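Local atomic coordinates of putative aminomethyltransferase (Leptospirillum rubarum, PDB entry 3TTG), a protein that probably binds folate and may transfer aminomethyl or related one-carbon groups, as expected of a putative aminomethyltransferase related to the glycine cleavage T-protein. Residues Ile48-Ile62 / Phe112-Ala126. Sequence-based numbering, arbitrary orientation.
Sequences IFVEGEDRKNFLQGI and FVNHLKKYLFFRTKA
Phe58 reaches from helix 55-60 against the last turn of helix 109-118 and the residues just after it, its ring rim turned to the backbone there. CZ lies 3.4 Å from Leu116 O, which sits in the ring plane, and the ring edge also faces Tyr119 O. The Leu120 side chain runs roughly perpendicular to that of Phe58 and sets CD1 over one ring face, a CH-pi contact 4.1 Å from the Phe58 centroid. With CG of Phe58 anti to the backbone N (chi1 165°), the ring extends far enough to meet both carbonyls. Beside it, Ile62 and Tyr119 run alongside one another, pointing opposite ways, Ile62 CG2 resting over the tyrosine face at 3.4 Å from Tyr119 CG, while Ile62 CD1 turns to Leu116 CD2 at 3.6 Å. A water joins Ile62 O to His115 NE2. Farther along, Ile48 CD1 of strand 48-51 packs on Val113 CG2 at 3.7 Å.

The polar end is a reciprocal pair: Asp54 N donates to Lys125 O (2.7 Å), and Lys125 N returns a nearly straight bond (163°) to Asp54 OD2, on its anti side and 33° out of the carboxylate plane. Without the carboxylate, as with an alanine at Asp54, Lys125 N is likely to lose this acceptor, leaving the Asp54 N to Lys125 O bond alone between the two residues.

Helix 109-118 thus packs on strand 48-51 and helix 55-60 through apolar groups within the folate-binding domain, whereas one backbone-to-backbone bond and one to a carboxylate hold the chain just before strand 127-130, antiparallel to strand 48-51.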
ATOM      1  N   ILE A  48      -5.680   0.702 -15.217  1.00 26.91           N
ATOM      2  CA  ILE A  48      -7.028   0.429 -15.722  1.00 26.38           C
ATOM      3  C   ILE A  48      -7.795   1.691 -15.858  1.00 33.04           C
ATOM      4  O   ILE A  48      -7.890   2.462 -14.901  1.00 30.89           O
ATOM      5  CB  ILE A  48      -7.788  -0.529 -14.770  1.00 29.12           C
ATOM      6  CG1 ILE A  48      -7.006  -1.798 -14.434  1.00 29.71           C
ATOM      7  CG2 ILE A  48      -9.180  -0.869 -15.334  1.00 31.61           C
ATOM      8  CD1 ILE A  48      -6.570  -2.661 -15.716  1.00 33.50           C
ATOM      9  N   PHE A  49      -8.380   1.920 -17.022  1.00 32.31           N
ATOM     10  CA  PHE A  49      -9.156   3.160 -17.216  1.00 32.16           C
ATOM     11  C   PHE A  49     -10.620   2.861 -17.382  1.00 35.39           C
ATOM     12  O   PHE A  49     -10.993   1.844 -17.982  1.00 35.61           O
ATOM     13  CB  PHE A  49      -8.615   3.951 -18.402  1.00 35.61           C
ATOM     14  CG  PHE A  49      -7.247   4.537 -18.070  1.00 40.16           C
ATOM     15  CD1 PHE A  49      -7.134   5.803 -17.516  1.00 45.79           C
ATOM     16  CD2 PHE A  49      -6.118   3.737 -18.070  1.00 43.97           C
ATOM     17  CE1 PHE A  49      -5.882   6.321 -17.170  1.00 49.11           C
ATOM     18  CE2 PHE A  49      -4.866   4.255 -17.714  1.00 47.95           C
ATOM     19  CZ  PHE A  49      -4.761   5.527 -17.242  1.00 46.68           C
ATOM     20  N   VAL A  50     -11.462   3.743 -16.828  1.00 30.71           N
ATOM     21  CA  VAL A  50     -12.906   3.631 -16.936  1.00 30.53           C
ATOM     22  C   VAL A  50     -13.454   4.924 -17.563  1.00 34.48           C
ATOM     23  O   VAL A  50     -13.276   6.028 -17.030  1.00 33.52           O
ATOM     24  CB  VAL A  50     -13.604   3.308 -15.611  1.00 35.34           C
ATOM     25  CG1 VAL A  50     -15.095   3.023 -15.847  1.00 36.14           C
ATOM     26  CG2 VAL A  50     -12.927   2.127 -14.929  1.00 35.70           C
ATOM     27  N   GLU A  51     -14.167   4.770 -18.657  1.00 34.29           N
ATOM     28  CA  GLU A  51     -14.781   5.880 -19.362  1.00 36.23           C
ATOM     29  C   GLU A  51     -16.245   5.650 -19.544  1.00 39.06           C
ATOM     30  O   GLU A  51     -16.746   4.550 -19.276  1.00 35.19           O
ATOM     31  CB  GLU A  51     -14.076   6.040 -20.713  1.00 40.18           C
ATOM     32  CG  GLU A  51     -14.465   5.035 -21.771  1.00 54.47           C
ATOM     33  CD  GLU A  51     -13.641   5.116 -23.052  1.00 83.04           C
ATOM     34  OE1 GLU A  51     -14.213   4.831 -24.131  1.00 76.16           O
ATOM     35  OE2 GLU A  51     -12.438   5.474 -22.986  1.00 72.63           O
ATOM     36  N   GLY A  52     -16.943   6.709 -19.918  1.00 37.96           N
ATOM     37  CA  GLY A  52     -18.371   6.653 -20.210  1.00 37.83           C
ATOM     38  C   GLY A  52     -19.171   7.577 -19.326  1.00 42.47           C
ATOM     39  O   GLY A  52     -18.712   8.014 -18.273  1.00 40.18           O
ATOM     40  N   GLU A  53     -20.390   7.853 -19.753  1.00 41.07           N
ATOM     41  CA  GLU A  53     -21.288   8.771 -19.066  1.00 41.37           C
ATOM     42  C   GLU A  53     -21.650   8.300 -17.646  1.00 44.12           C
ATOM     43  O   GLU A  53     -21.794   9.142 -16.775  1.00 45.24           O
ATOM     44  CB  GLU A  53     -22.560   8.983 -19.902  1.00 42.47           C
ATOM     45  CG  GLU A  53     -22.254   9.916 -21.063  1.00 56.75           C
ATOM     46  CD  GLU A  53     -23.373   9.947 -22.089  1.00 77.12           C
ATOM     47  OE1 GLU A  53     -24.538   9.708 -21.691  1.00 61.17           O
ATOM     48  OE2 GLU A  53     -23.078  10.151 -23.293  1.00 65.59           O
ATOM     49  N   ASP A  54     -21.748   6.981 -17.411  1.00 38.50           N
ATOM     50  CA  ASP A  54     -22.062   6.426 -16.070  1.00 37.74           C
ATOM     51  C   ASP A  54     -20.824   5.929 -15.330  1.00 40.16           C
ATOM     52  O   ASP A  54     -20.983   5.228 -14.342  1.00 40.31           O
ATOM     53  CB  ASP A  54     -23.041   5.253 -16.193  1.00 38.93           C
ATOM     54  CG  ASP A  54     -24.397   5.625 -16.787  1.00 54.21           C
ATOM     55  OD1 ASP A  54     -24.798   6.811 -16.672  1.00 58.97           O
ATOM     56  OD2 ASP A  54     -25.044   4.742 -17.377  1.00 49.46           O
ATOM     57  N   ARG A  55     -19.615   6.362 -15.704  1.00 34.42           N
ATOM     58  CA  ARG A  55     -18.398   5.870 -15.045  1.00 33.88           C
ATOM     59  C   ARG A  55     -18.384   6.149 -13.541  1.00 38.53           C
ATOM     60  O   ARG A  55     -17.935   5.313 -12.780  1.00 36.20           O
ATOM     61  CB  ARG A  55     -17.127   6.439 -15.712  1.00 33.78           C
ATOM     62  CG  ARG A  55     -16.928   7.926 -15.557  1.00 36.04           C
ATOM     63  CD  ARG A  55     -15.864   8.479 -16.463  1.00 42.71           C
ATOM     64  NE  ARG A  55     -15.665   9.920 -16.276  1.00 43.98           N
ATOM     65  CZ  ARG A  55     -16.449  10.895 -16.742  1.00 52.60           C
ATOM     66  NH1 ARG A  55     -17.559  10.610 -17.416  1.00 41.12           N
ATOM     67  NH2 ARG A  55     -16.145  12.156 -16.516  1.00 47.19           N
ATOM     68  N   LYS A  56     -18.883   7.310 -13.127  1.00 37.04           N
ATOM     69  CA  LYS A  56     -18.789   7.769 -11.736  1.00 37.67           C
ATOM     70  C   LYS A  56     -19.732   6.994 -10.836  1.00 36.51           C
ATOM     71  O   LYS A  56     -19.330   6.486  -9.819  1.00 35.66           O
ATOM     72  CB  LYS A  56     -19.083   9.294 -11.673  1.00 41.02           C
ATOM     73  CG  LYS A  56     -17.982  10.159 -12.317  1.00 47.37           C
ATOM     74  CD  LYS A  56     -17.079  10.889 -11.281  1.00 66.90           C
ATOM     75  CE  LYS A  56     -16.235  11.999 -11.893  1.00 78.55           C
ATOM     76  NZ  LYS A  56     -14.798  11.607 -12.048  1.00 82.58           N
ATOM     77  N   ASN A  57     -20.986   6.945 -11.190  1.00 34.17           N
ATOM     78  CA  ASN A  57     -21.986   6.196 -10.440  1.00 33.61           C
ATOM     79  C   ASN A  57     -21.623   4.691 -10.385  1.00 36.37           C
ATOM     80  O   ASN A  57     -21.838   4.011  -9.371  1.00 33.33           O
ATOM     81  CB  ASN A  57     -23.361   6.418 -11.100  1.00 33.82           C
ATOM     82  CG  ASN A  57     -23.941   7.802 -10.820  1.00 73.18           C
ATOM     83  OD1 ASN A  57     -23.387   8.601 -10.054  1.00 65.49           O
ATOM     84  ND2 ASN A  57     -25.078   8.132 -11.437  1.00 75.00           N
ATOM     85  N   PHE A  58     -21.158   4.177 -11.519  1.00 31.03           N
ATOM     86  CA  PHE A  58     -20.743   2.797 -11.643  1.00 30.75           C
ATOM     87  C   PHE A  58     -19.637   2.490 -10.576  1.00 30.77           C
ATOM     88  O   PHE A  58     -19.808   1.611  -9.747  1.00 28.34           O
ATOM     89  CB  PHE A  58     -20.264   2.533 -13.075  1.00 31.71           C
ATOM     90  CG  PHE A  58     -19.481   1.272 -13.276  1.00 31.42           C
ATOM     91  CD1 PHE A  58     -20.032   0.036 -12.953  1.00 33.69           C
ATOM     92  CD2 PHE A  58     -18.147   1.322 -13.641  1.00 32.73           C
ATOM     93  CE1 PHE A  58     -19.257  -1.125 -13.016  1.00 35.11           C
ATOM     94  CE2 PHE A  58     -17.383   0.151 -13.751  1.00 34.49           C
ATOM     95  CZ  PHE A  58     -17.942  -1.061 -13.423  1.00 34.36           C
ATOM     96  N   LEU A  59     -18.563   3.236 -10.576  1.00 28.58           N
ATOM     97  CA  LEU A  59     -17.476   3.002  -9.635  1.00 28.91           C
ATOM     98  C   LEU A  59     -17.826   3.346  -8.210  1.00 29.56           C
ATOM     99  O   LEU A  59     -17.414   2.630  -7.304  1.00 27.59           O
ATOM    100  CB  LEU A  59     -16.212   3.739 -10.075  1.00 30.16           C
ATOM    101  CG  LEU A  59     -15.554   3.178 -11.354  1.00 37.55           C
ATOM    102  CD1 LEU A  59     -14.302   3.982 -11.698  1.00 40.48           C
ATOM    103  CD2 LEU A  59     -15.174   1.730 -11.187  1.00 41.88           C
ATOM    104  N   GLN A  60     -18.642   4.362  -7.999  1.00 26.49           N
ATOM    105  CA  GLN A  60     -19.071   4.756  -6.642  1.00 26.66           C
ATOM    106  C   GLN A  60     -19.840   3.643  -5.923  1.00 31.42           C
ATOM    107  O   GLN A  60     -19.767   3.548  -4.695  1.00 30.14           O
ATOM    108  CB  GLN A  60     -19.976   6.001  -6.752  1.00 29.88           C
ATOM    109  CG  GLN A  60     -20.448   6.619  -5.449  1.00 32.85           C
ATOM    110  CD  GLN A  60     -19.367   7.431  -4.756  1.00 44.90           C
ATOM    111  OE1 GLN A  60     -18.160   7.182  -4.857  1.00 35.02           O
ATOM    112  NE2 GLN A  60     -19.798   8.382  -3.957  1.00 45.72           N
ATOM    113  N   GLY A  61     -20.570   2.807  -6.678  1.00 28.64           N
ATOM    114  CA  GLY A  61     -21.341   1.718  -6.104  1.00 26.47           C
ATOM    115  C   GLY A  61     -20.498   0.489  -5.801  1.00 30.05           C
ATOM    116  O   GLY A  61     -20.957  -0.427  -5.116  1.00 29.02           O
ATOM    117  N   ILE A  62     -19.237   0.475  -6.195  1.00 25.81           N
ATOM    118  CA  ILE A  62     -18.419  -0.725  -5.918  1.00 28.50           C
ATOM    119  C   ILE A  62     -17.147  -0.444  -5.104  1.00 30.34           C
ATOM    120  O   ILE A  62     -16.669  -1.359  -4.450  1.00 31.20           O
ATOM    121  CB  ILE A  62     -18.092  -1.515  -7.186  1.00 34.50           C
ATOM    122  CG1 ILE A  62     -17.322  -0.734  -8.141  1.00 37.36           C
ATOM    123  CG2 ILE A  62     -19.384  -2.041  -7.860  1.00 40.20           C
ATOM    124  CD1 ILE A  62     -17.076  -1.457  -9.501  1.00 49.57           C
ATOM    125  N   PHE A 112      -9.036  -8.159 -11.337  1.00 30.35           N
ATOM    126  CA  PHE A 112      -9.585  -6.837 -11.035  1.00 28.88           C
ATOM    127  C   PHE A 112     -10.570  -6.390 -12.107  1.00 31.40           C
ATOM    128  O   PHE A 112     -11.619  -5.908 -11.765  1.00 31.60           O
ATOM    129  CB  PHE A 112      -8.500  -5.776 -10.849  1.00 29.29           C
ATOM    130  CG  PHE A 112      -9.073  -4.437 -10.422  1.00 30.63           C
ATOM    131  CD1 PHE A 112      -9.516  -4.234  -9.129  1.00 31.34           C
ATOM    132  CD2 PHE A 112      -9.122  -3.362 -11.316  1.00 30.05           C
ATOM    133  CE1 PHE A 112     -10.027  -2.994  -8.731  1.00 31.80           C
ATOM    134  CE2 PHE A 112      -9.636  -2.131 -10.925  1.00 30.75           C
ATOM    135  CZ  PHE A 112     -10.048  -1.933  -9.622  1.00 30.33           C
ATOM    136  N   VAL A 113     -10.244  -6.539 -13.383  1.00 31.69           N
ATOM    137  CA  VAL A 113     -11.135  -6.165 -14.480  1.00 31.82           C
ATOM    138  C   VAL A 113     -12.409  -7.026 -14.428  1.00 33.67           C
ATOM    139  O   VAL A 113     -13.511  -6.480 -14.562  1.00 30.82           O
ATOM    140  CB  VAL A 113     -10.385  -6.232 -15.818  1.00 35.46           C
ATOM    141  CG1 VAL A 113     -11.340  -6.193 -17.012  1.00 37.08           C
ATOM    142  CG2 VAL A 113      -9.409  -5.056 -15.907  1.00 33.81           C
ATOM    143  N   ASN A 114     -12.270  -8.334 -14.151  1.00 31.22           N
ATOM    144  CA  ASN A 114     -13.423  -9.226 -13.996  1.00 31.93           C
ATOM    145  C   ASN A 114     -14.334  -8.787 -12.843  1.00 31.97           C
ATOM    146  O   ASN A 114     -15.554  -8.930 -12.921  1.00 29.57           O
ATOM    147  CB  ASN A 114     -12.969 -10.699 -13.782  1.00 32.88           C
ATOM    148  CG  ASN A 114     -12.392 -11.354 -15.036  1.00 58.42           C
ATOM    149  OD1 ASN A 114     -12.627 -10.917 -16.166  1.00 46.02           O
ATOM    150  ND2 ASN A 114     -11.638 -12.432 -14.872  1.00 52.57           N
ATOM    151  N   HIS A 115     -13.757  -8.348 -11.770  1.00 30.48           N
ATOM    152  CA  HIS A 115     -14.529  -7.812 -10.619  1.00 29.79           C
ATOM    153  C   HIS A 115     -15.313  -6.578 -11.007  1.00 33.39           C
ATOM    154  O   HIS A 115     -16.519  -6.549 -10.810  1.00 32.12           O
ATOM    155  CB  HIS A 115     -13.637  -7.490  -9.451  1.00 28.87           C
ATOM    156  CG  HIS A 115     -14.378  -6.959  -8.247  1.00 29.72           C
ATOM    157  ND1 HIS A 115     -15.105  -7.791  -7.428  1.00 31.74           N
ATOM    158  CD2 HIS A 115     -14.499  -5.685  -7.788  1.00 30.99           C
ATOM    159  CE1 HIS A 115     -15.667  -7.005  -6.514  1.00 31.47           C
ATOM    160  NE2 HIS A 115     -15.339  -5.729  -6.699  1.00 30.60           N
ATOM    161  N   LEU A 116     -14.702  -5.643 -11.707  1.00 30.64           N
ATOM    162  CA  LEU A 116     -15.485  -4.489 -12.204  1.00 29.82           C
ATOM    163  C   LEU A 116     -16.611  -4.916 -13.160  1.00 33.36           C
ATOM    164  O   LEU A 116     -17.726  -4.390 -13.080  1.00 33.81           O
ATOM    165  CB  LEU A 116     -14.568  -3.524 -12.946  1.00 30.52           C
ATOM    166  CG  LEU A 116     -13.425  -2.848 -12.149  1.00 34.04           C
ATOM    167  CD1 LEU A 116     -12.712  -1.825 -13.027  1.00 34.13           C
ATOM    168  CD2 LEU A 116     -13.903  -2.152 -10.973  1.00 38.06           C
ATOM    169  N   LYS A 117     -16.333  -5.879 -14.086  1.00 31.79           N
ATOM    170  CA  LYS A 117     -17.315  -6.295 -15.087  1.00 32.85           C
ATOM    171  C   LYS A 117     -18.457  -7.033 -14.454  1.00 34.33           C
ATOM    172  O   LYS A 117     -19.555  -6.927 -14.946  1.00 33.47           O
ATOM    173  CB  LYS A 117     -16.673  -7.145 -16.203  1.00 35.10           C
ATOM    174  CG  LYS A 117     -15.806  -6.292 -17.084  1.00 37.87           C
ATOM    175  CD  LYS A 117     -15.188  -7.074 -18.171  1.00 46.12           C
ATOM    176  CE  LYS A 117     -14.420  -6.153 -19.095  1.00 44.99           C
ATOM    177  NZ  LYS A 117     -13.738  -6.894 -20.204  1.00 54.88           N
ATOM    178  N   LYS A 118     -18.242  -7.689 -13.330  1.00 34.45           N
ATOM    179  CA  LYS A 118     -19.310  -8.323 -12.537  1.00 36.98           C
ATOM    180  C   LYS A 118     -20.444  -7.323 -12.206  1.00 38.17           C
ATOM    181  O   LYS A 118     -21.608  -7.713 -12.120  1.00 36.20           O
ATOM    182  CB  LYS A 118     -18.689  -8.834 -11.219  1.00 39.23           C
ATOM    183  CG  LYS A 118     -19.566  -9.673 -10.355  1.00 49.81           C
ATOM    184  CD  LYS A 118     -18.817 -10.093  -9.129  1.00 43.73           C
ATOM    185  CE  LYS A 118     -19.746 -10.703  -8.117  1.00 51.64           C
ATOM    186  NZ  LYS A 118     -19.004 -11.274  -6.969  1.00 60.79           N
ATOM    187  N   TYR A 119     -20.078  -6.033 -11.987  1.00 33.19           N
ATOM    188  CA  TYR A 119     -21.021  -4.973 -11.627  1.00 32.34           C
ATOM    189  C   TYR A 119     -21.365  -4.049 -12.772  1.00 36.12           C
ATOM    190  O   TYR A 119     -22.116  -3.094 -12.582  1.00 35.68           O
ATOM    191  CB  TYR A 119     -20.435  -4.175 -10.431  1.00 31.17           C
ATOM    192  CG  TYR A 119     -20.438  -5.033  -9.196  1.00 31.48           C
ATOM    193  CD1 TYR A 119     -21.543  -5.058  -8.350  1.00 31.71           C
ATOM    194  CD2 TYR A 119     -19.282  -5.694  -8.777  1.00 32.06           C
ATOM    195  CE1 TYR A 119     -21.533  -5.797  -7.182  1.00 30.51           C
ATOM    196  CE2 TYR A 119     -19.273  -6.458  -7.605  1.00 31.99           C
ATOM    197  CZ  TYR A 119     -20.427  -6.573  -6.861  1.00 36.33           C
ATOM    198  OH  TYR A 119     -20.455  -7.338  -5.721  1.00 36.92           O
ATOM    199  N   LEU A 120     -20.873  -4.331 -13.966  1.00 35.91           N
ATOM    200  CA  LEU A 120     -21.146  -3.534 -15.145  1.00 38.17           C
ATOM    201  C   LEU A 120     -22.423  -4.162 -15.752  1.00 43.42           C
ATOM    202  O   LEU A 120     -22.358  -5.106 -16.527  1.00 42.49           O
ATOM    203  CB  LEU A 120     -19.905  -3.587 -16.080  1.00 39.31           C
ATOM    204  CG  LEU A 120     -19.877  -2.644 -17.298  1.00 49.27           C
ATOM    205  CD1 LEU A 120     -20.302  -1.250 -16.918  1.00 51.32           C
ATOM    206  CD2 LEU A 120     -18.435  -2.525 -17.862  1.00 50.61           C
ATOM    207  N   PHE A 121     -23.577  -3.679 -15.328  1.00 37.92           N
ATOM    208  CA  PHE A 121     -24.848  -4.297 -15.697  1.00 39.51           C
ATOM    209  C   PHE A 121     -25.376  -3.790 -17.060  1.00 49.06           C
ATOM    210  O   PHE A 121     -24.898  -2.798 -17.621  1.00 48.43           O
ATOM    211  CB  PHE A 121     -25.887  -4.055 -14.596  1.00 39.07           C
ATOM    212  CG  PHE A 121     -25.478  -4.504 -13.215  1.00 39.67           C
ATOM    213  CD1 PHE A 121     -24.963  -5.785 -13.002  1.00 41.87           C
ATOM    214  CD2 PHE A 121     -25.605  -3.652 -12.120  1.00 37.64           C
ATOM    215  CE1 PHE A 121     -24.596  -6.203 -11.719  1.00 41.05           C
ATOM    216  CE2 PHE A 121     -25.217  -4.069 -10.852  1.00 38.99           C
ATOM    217  CZ  PHE A 121     -24.732  -5.345 -10.649  1.00 38.16           C
ATOM    218  N   PHE A 122     -26.310  -4.532 -17.603  1.00 49.48           N
ATOM    219  CA  PHE A 122     -26.993  -4.217 -18.867  1.00 50.97           C
ATOM    220  C   PHE A 122     -27.323  -2.731 -19.013  1.00 55.42           C
ATOM    221  O   PHE A 122     -27.971  -2.135 -18.146  1.00 54.47           O
ATOM    222  CB  PHE A 122     -28.316  -5.034 -18.936  1.00 54.16           C
ATOM    223  CG  PHE A 122     -29.412  -4.663 -19.930  1.00 56.93           C
ATOM    224  CD1 PHE A 122     -29.291  -4.996 -21.268  1.00 61.41           C
ATOM    225  CD2 PHE A 122     -30.651  -4.196 -19.484  1.00 57.80           C
ATOM    226  CE1 PHE A 122     -30.329  -4.751 -22.166  1.00 63.94           C
ATOM    227  CE2 PHE A 122     -31.698  -3.966 -20.371  1.00 62.45           C
ATOM    228  CZ  PHE A 122     -31.551  -4.269 -21.701  1.00 62.11           C
ATOM    229  N   ARG A 123     -26.832  -2.148 -20.096  1.00 54.28           N
ATOM    230  CA  ARG A 123     -27.069  -0.760 -20.490  1.00 55.26           C
ATOM    231  C   ARG A 123     -26.418   0.253 -19.530  1.00 54.05           C
ATOM    232  O   ARG A 123     -26.832   1.411 -19.492  1.00 56.59           O
ATOM    233  CB  ARG A 123     -28.584  -0.454 -20.706  1.00 59.78           C
ATOM    234  CG  ARG A 123     -29.204  -1.169 -21.928  1.00 72.85           C
ATOM    235  CD  ARG A 123     -30.725  -1.019 -21.983  1.00 72.93           C
ATOM    236  NE  ARG A 123     -31.131   0.343 -22.363  1.00 84.42           N
ATOM    237  CZ  ARG A 123     -32.091   1.086 -21.796  1.00100.76           C
ATOM    238  NH1 ARG A 123     -32.799   0.614 -20.769  1.00 83.63           N
ATOM    239  NH2 ARG A 123     -32.354   2.305 -22.254  1.00 88.83           N
ATOM    240  N   THR A 124     -25.376  -0.143 -18.788  1.00 46.74           N
ATOM    241  CA  THR A 124     -24.621   0.815 -17.986  1.00 43.05           C
ATOM    242  C   THR A 124     -23.640   1.485 -18.988  1.00 42.92           C
ATOM    243  O   THR A 124     -23.001   0.791 -19.765  1.00 41.10           O
ATOM    244  CB  THR A 124     -23.961   0.153 -16.754  1.00 41.30           C
ATOM    245  OG1 THR A 124     -24.987  -0.174 -15.832  1.00 43.45           O
ATOM    246  CG2 THR A 124     -22.961   1.062 -16.080  1.00 38.09           C
ATOM    247  N   LYS A 125     -23.567   2.815 -18.997  1.00 40.80           N
ATOM    248  CA  LYS A 125     -22.741   3.569 -19.939  1.00 40.53           C
ATOM    249  C   LYS A 125     -21.338   3.754 -19.378  1.00 42.54           C
ATOM    250  O   LYS A 125     -20.971   4.829 -18.925  1.00 40.21           O
ATOM    251  CB  LYS A 125     -23.391   4.921 -20.270  1.00 44.33           C
ATOM    252  CG  LYS A 125     -24.754   4.805 -20.902  1.00 56.57           C
ATOM    253  CD  LYS A 125     -25.325   6.171 -21.251  1.00 59.07           C
ATOM    254  CE  LYS A 125     -26.722   6.069 -21.839  1.00 72.85           C
ATOM    255  NZ  LYS A 125     -26.717   5.363 -23.142  1.00 71.28           N
ATOM    256  N   ALA A 126     -20.582   2.664 -19.325  1.00 40.28           N
ATOM    257  CA  ALA A 126     -19.203   2.679 -18.856  1.00 37.53           C
ATOM    258  C   ALA A 126     -18.440   1.639 -19.655  1.00 38.31           C
ATOM    259  O   ALA A 126     -19.020   0.647 -20.050  1.00 37.30           O
ATOM    260  CB  ALA A 126     -19.111   2.413 -17.352  1.00 37.19           C
TER
HETATM  261  O   HOH W   1     -16.350  -4.158  -4.681  1.00 28.05           O